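PDB 2EB0: manganese-dependent inorganic pyrophosphatase, which catalyses the manganese-dependent hydrolysis of inorganic diphosphate into two phosphate ions, as a family II (class C) pyrophosphatase of the DHH type. Local coordinates for residues 112-115 against 116-120; 157-160 against 161-165. All blocks are in the same frame, centred on the assembly; numbering follows the deposited sequence.

How the contacts relate
Contact 1 (112-115 against 116-120) comes first along the chain and runs down helix 109-118 to its C-terminal end; contact 2 (157-160 against 161-165) opens helix 158-171, with helix 134-148 between them in sequence. Their centres are about 12 Å apart, and the two helices pack on each other. Met-163 of contact 2 sits against Ala-114, Glu-115 and Phe-118 of contact 1, with Met-163 SD 3.9 Å from Phe-118 CD1. Contact 1 lies in the DHH domain, in whose parallel sheet 100-103 is the outermost strand within this chain. Val-112 and Asp-160 each lie about 9 Å, by their side chains, from a bound manganese, placing this helix pair close to the metal site.

Contact 1 (112-115 against 116-120); sequences VIAE and LYFKD
Phe-118 brings CD1 and CE1 of its ring up to Ala-114, one turn earlier on helix 109-118, which here runs to its end in a Schellman motif. The ring's CE1 lies 4.4 Å from Ala-114 CB, while CD1 comes within 3.2 Å of Ala-114 O, the carbonyl that accepts Phe-118 N in a nearly straight bond (171°). A methyl suits this place, because Met-163 of helix 158-171 presses on the same side. CG of Phe-118 stands anti to the carbonyl carbon whereas CG of Tyr-117 is anti to the backbone N, and with these torsions the two neighbouring rings meet: Tyr-117 CD1 is poised over the centre of one Phe-118 face, and Phe-118 CE2 faces the edge of the tyrosine ring in its plane. Tyr-117 OH is held farther away by the backbone N of Leu-132, and Phe-118 also takes a cation-pi contact from Lys-166.

On another side of the helix, Glu-115 and Lys-119 run alongside each other and point the same way, touching through their aliphatic parts, with Glu-115 CG 3.8 Å from Lys-119 CD. Their charges do not meet: Glu-115 OE2 and Lys-119 NZ are 5.9 Å apart. The lysine chain bends at chi3 (63°) and again at chi4, and its amine forms a salt bridge with Asp-123 of the second subunit, so a long flexible residue serves both helix and dimer. Leu-116 offers an apolar branch to Tyr-102 of strand 100-103, and its CG rests 3.4 Å from Val-112 O. Past Lys-119 the chain leaves the helix at Asp-120, a residue type that tolerates positive phi (60°) better than most, and Asp-120 N reaches back to Tyr-117 O at 2.9 Å.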
loop_
_atom_site.group_PDB
_atom_site.type_symbol
_atom_site.label_atom_id
_atom_site.label_comp_id
_atom_site.label_asym_id
_atom_site.label_seq_id
_atom_site.Cartn_x
_atom_site.Cartn_y
_atom_site.Cartn_z
ATOM N N VAL B 112 0.678 14.856 -3.068
ATOM C CA VAL B 112 -0.430 14.083 -2.522
ATOM C C VAL B 112 -1.177 14.862 -1.435
ATOM O O VAL B 112 -2.408 14.898 -1.405
ATOM C CB VAL B 112 0.069 12.778 -1.880
ATOM C CG1 VAL B 112 -1.113 11.992 -1.320
ATOM C CG2 VAL B 112 0.829 11.961 -2.891
ATOM N N ILE B 113 -0.414 15.460 -0.528
ATOM C CA ILE B 113 -0.984 16.219 0.575
ATOM C C ILE B 113 -1.727 17.458 0.095
ATOM O O ILE B 113 -2.818 17.765 0.583
ATOM C CB ILE B 113 0.120 16.630 1.573
ATOM C CG1 ILE B 113 0.730 15.376 2.198
ATOM C CG2 ILE B 113 -0.455 17.536 2.664
ATOM C CD1 ILE B 113 1.894 15.654 3.128
ATOM N N ALA B 114 -1.136 18.157 -0.867
ATOM C CA ALA B 114 -1.728 19.368 -1.411
ATOM C C ALA B 114 -3.030 19.072 -2.141
ATOM O O ALA B 114 -3.997 19.843 -2.050
ATOM C CB ALA B 114 -0.740 20.056 -2.356
ATOM N N GLU B 115 -3.062 17.961 -2.871
ATOM C CA GLU B 115 -4.264 17.615 -3.606
ATOM C C GLU B 115 -5.389 17.336 -2.629
ATOM O O GLU B 115 -6.544 17.668 -2.889
ATOM C CB GLU B 115 -4.044 16.400 -4.500
ATOM C CG GLU B 115 -5.334 15.906 -5.125
ATOM C CD GLU B 115 -5.120 14.744 -6.062
ATOM O OE1 GLU B 115 -4.389 13.807 -5.684
ATOM O OE2 GLU B 115 -5.692 14.764 -7.174
ATOM N N LEU B 116 -5.057 16.724 -1.502
ATOM C CA LEU B 116 -6.078 16.454 -0.504
ATOM C C LEU B 116 -6.541 17.775 0.079
ATOM O O LEU B 116 -7.735 17.983 0.343
ATOM C CB LEU B 116 -5.527 15.578 0.615
ATOM C CG LEU B 116 -5.314 14.114 0.244
ATOM C CD1 LEU B 116 -4.864 13.352 1.484
ATOM C CD2 LEU B 116 -6.627 13.529 -0.295
ATOM N N TYR B 117 -5.587 18.679 0.272
ATOM C CA TYR B 117 -5.913 19.968 0.843
ATOM C C TYR B 117 -6.878 20.796 0.012
ATOM O O TYR B 117 -7.913 21.228 0.512
ATOM C CB TYR B 117 -4.650 20.780 1.091
ATOM C CG TYR B 117 -4.953 22.179 1.532
ATOM C CD1 TYR B 117 -4.841 23.246 0.644
ATOM C CD2 TYR B 117 -5.396 22.433 2.824
ATOM C CE1 TYR B 117 -5.165 24.536 1.033
ATOM C CE2 TYR B 117 -5.726 23.714 3.226
ATOM C CZ TYR B 117 -5.609 24.761 2.328
ATOM O OH TYR B 117 -5.934 26.031 2.722
ATOM N N PHE B 118 -6.542 21.019 -1.251
ATOM C CA PHE B 118 -7.392 21.827 -2.107
ATOM C C PHE B 118 -8.751 21.206 -2.401
ATOM O O PHE B 118 -9.716 21.923 -2.670
ATOM C CB PHE B 118 -6.655 22.170 -3.396
ATOM C CG PHE B 118 -5.511 23.125 -3.192
ATOM C CD1 PHE B 118 -4.197 22.731 -3.449
ATOM C CD2 PHE B 118 -5.750 24.427 -2.740
ATOM C CE1 PHE B 118 -3.133 23.620 -3.262
ATOM C CE2 PHE B 118 -4.701 25.319 -2.549
ATOM C CZ PHE B 118 -3.383 24.916 -2.811
ATOM N N LYS B 119 -8.838 19.880 -2.348
ATOM C CA LYS B 119 -10.122 19.224 -2.574
ATOM C C LYS B 119 -10.955 19.269 -1.288
ATOM O O LYS B 119 -12.055 18.731 -1.238
ATOM C CB LYS B 119 -9.923 17.769 -3.005
ATOM C CG LYS B 119 -9.325 17.614 -4.390
ATOM C CD LYS B 119 -9.128 16.154 -4.753
ATOM C CE LYS B 119 -10.451 15.422 -4.814
ATOM N NZ LYS B 119 -11.320 16.004 -5.862
ATOM N N ASP B 120 -10.427 19.921 -0.253
ATOM C CA ASP B 120 -11.127 20.014 1.025
ATOM C C ASP B 120 -11.380 18.626 1.603
ATOM O O ASP B 120 -12.419 18.380 2.220
ATOM C CB ASP B 120 -12.464 20.740 0.851
ATOM C CG ASP B 120 -12.302 22.238 0.751
ATOM O OD1 ASP B 120 -11.975 22.864 1.780
ATOM O OD2 ASP B 120 -12.496 22.785 -0.355
#

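Contact 2 (157-160 against 161-165); sequences TDLD and KEMAK
Thr-157 occupies the N-cap position of helix 158-171, and its carbonyl O accepts a weak bond from Lys-161 N at 3.3 Å. Its backbone N gives the half of a capping box in which the carboxylate at N3 takes the N-cap N-H, at 2.7 Å from Asp-160 OD2; its hydroxyl OG1 donates to the same oxygen from above the carboxylate plane.

Asp-158 follows in the first turn, where a negative charge is probably favoured by the positive end of the helix dipole. Its OD2 is 4.3 Å from Lys-161 NZ, too far for a salt bridge. Leu-159 has CG anti to the backbone N (chi1 -156°), which carries CD2 alongside Met-163, 3.8 Å from SD; the two side chains point the same way and present an apolar surface to helix 109-118.

Asp-160 is buried. Thr-157 N meets the anti lone pair of Asp-160 OD2, which also accepts a hydrogen bond from Gly-107 N, while OD1 bonds Thr-111 OG1. Replacing the carboxylate with the methyl of an alanine would probably leave the N-H groups of Thr-157 and Gly-107 without their acceptor, and the hydroxyls of Thr-157 and Thr-111 without this partner. With several hydrogen bonds converging on it, the carboxylate is likely to be well compensated despite its burial, and it ties the helix start to the loop and helix 109-118 beside the manganese site.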
loop_
_atom_site.group_PDB
_atom_site.type_symbol
_atom_site.label_atom_id
_atom_site.label_comp_id
_atom_site.label_asym_id
_atom_site.label_seq_id
_atom_site.Cartn_x
_atom_site.Cartn_y
_atom_site.Cartn_z
ATOM N N THR B 157 4.064 14.687 -12.969
ATOM C CA THR B 157 2.755 14.470 -13.558
ATOM C C THR B 157 2.060 15.831 -13.607
ATOM O O THR B 157 2.542 16.816 -13.014
ATOM C CB THR B 157 1.893 13.494 -12.721
ATOM O OG1 THR B 157 1.682 14.040 -11.415
ATOM C CG2 THR B 157 2.575 12.139 -12.602
ATOM N N ASP B 158 0.939 15.885 -14.320
ATOM C CA ASP B 158 0.175 17.122 -14.460
ATOM C C ASP B 158 -0.240 17.612 -13.088
ATOM O O ASP B 158 -0.255 18.809 -12.830
ATOM C CB ASP B 158 -1.069 16.890 -15.329
ATOM C CG ASP B 158 -0.732 16.692 -16.800
ATOM O OD1 ASP B 158 -1.657 16.403 -17.587
ATOM O OD2 ASP B 158 0.452 16.830 -17.175
ATOM N N LEU B 159 -0.561 16.672 -12.208
ATOM C CA LEU B 159 -0.979 17.009 -10.854
ATOM C C LEU B 159 0.123 17.816 -10.168
ATOM O O LEU B 159 -0.149 18.835 -9.543
ATOM C CB LEU B 159 -1.273 15.733 -10.047
ATOM C CG LEU B 159 -2.220 15.855 -8.846
ATOM C CD1 LEU B 159 -2.173 14.576 -8.006
ATOM C CD2 LEU B 159 -1.830 17.035 -7.994
ATOM N N ASP B 160 1.364 17.353 -10.288
ATOM C CA ASP B 160 2.492 18.043 -9.679
ATOM C C ASP B 160 2.525 19.514 -10.118
ATOM O O ASP B 160 2.668 20.420 -9.296
ATOM C CB ASP B 160 3.809 17.348 -10.060
ATOM C CG ASP B 160 3.919 15.927 -9.484
ATOM O OD1 ASP B 160 4.079 15.776 -8.247
ATOM O OD2 ASP B 160 3.841 14.955 -10.266
ATOM N N LYS B 161 2.377 19.750 -11.412
ATOM C CA LYS B 161 2.407 21.112 -11.936
ATOM C C LYS B 161 1.202 21.918 -11.465
ATOM O O LYS B 161 1.339 23.062 -11.043
ATOM C CB LYS B 161 2.442 21.091 -13.466
ATOM C CG LYS B 161 3.619 20.337 -14.054
ATOM C CD LYS B 161 3.790 20.690 -15.514
ATOM C CE LYS B 161 4.836 19.828 -16.191
ATOM N NZ LYS B 161 4.364 18.427 -16.382
ATOM N N GLU B 162 0.026 21.308 -11.537
ATOM C CA GLU B 162 -1.217 21.961 -11.130
ATOM C C GLU B 162 -1.138 22.392 -9.668
ATOM O O GLU B 162 -1.524 23.501 -9.303
ATOM C CB GLU B 162 -2.381 20.994 -11.333
ATOM C CG GLU B 162 -3.721 21.506 -10.855
ATOM C CD GLU B 162 -4.813 20.459 -10.975
ATOM O OE1 GLU B 162 -5.962 20.750 -10.578
ATOM O OE2 GLU B 162 -4.520 19.344 -11.468
ATOM N N MET B 163 -0.614 21.506 -8.835
ATOM C CA MET B 163 -0.487 21.792 -7.424
ATOM C C MET B 163 0.558 22.870 -7.161
ATOM O O MET B 163 0.348 23.752 -6.328
ATOM C CB MET B 163 -0.158 20.506 -6.673
ATOM C CG MET B 163 -1.035 20.309 -5.460
ATOM S SD MET B 163 -2.794 19.887 -5.725
ATOM C CE MET B 163 -3.300 20.858 -7.148
ATOM N N ALA B 164 1.671 22.805 -7.885
ATOM C CA ALA B 164 2.737 23.787 -7.743
ATOM C C ALA B 164 2.198 25.196 -7.987
ATOM O O ALA B 164 2.438 26.107 -7.194
ATOM C CB ALA B 164 3.878 23.485 -8.728
ATOM N N LYS B 165 1.466 25.376 -9.081
ATOM C CA LYS B 165 0.922 26.690 -9.403
ATOM C C LYS B 165 0.024 27.248 -8.305
ATOM O O LYS B 165 0.119 28.416 -7.958
ATOM C CB LYS B 165 0.143 26.643 -10.720
ATOM C CG LYS B 165 1.016 26.466 -11.955
ATOM C CD LYS B 165 0.193 26.560 -13.232
ATOM C CE LYS B 165 1.039 26.302 -14.471
ATOM N NZ LYS B 165 1.534 24.897 -14.528
#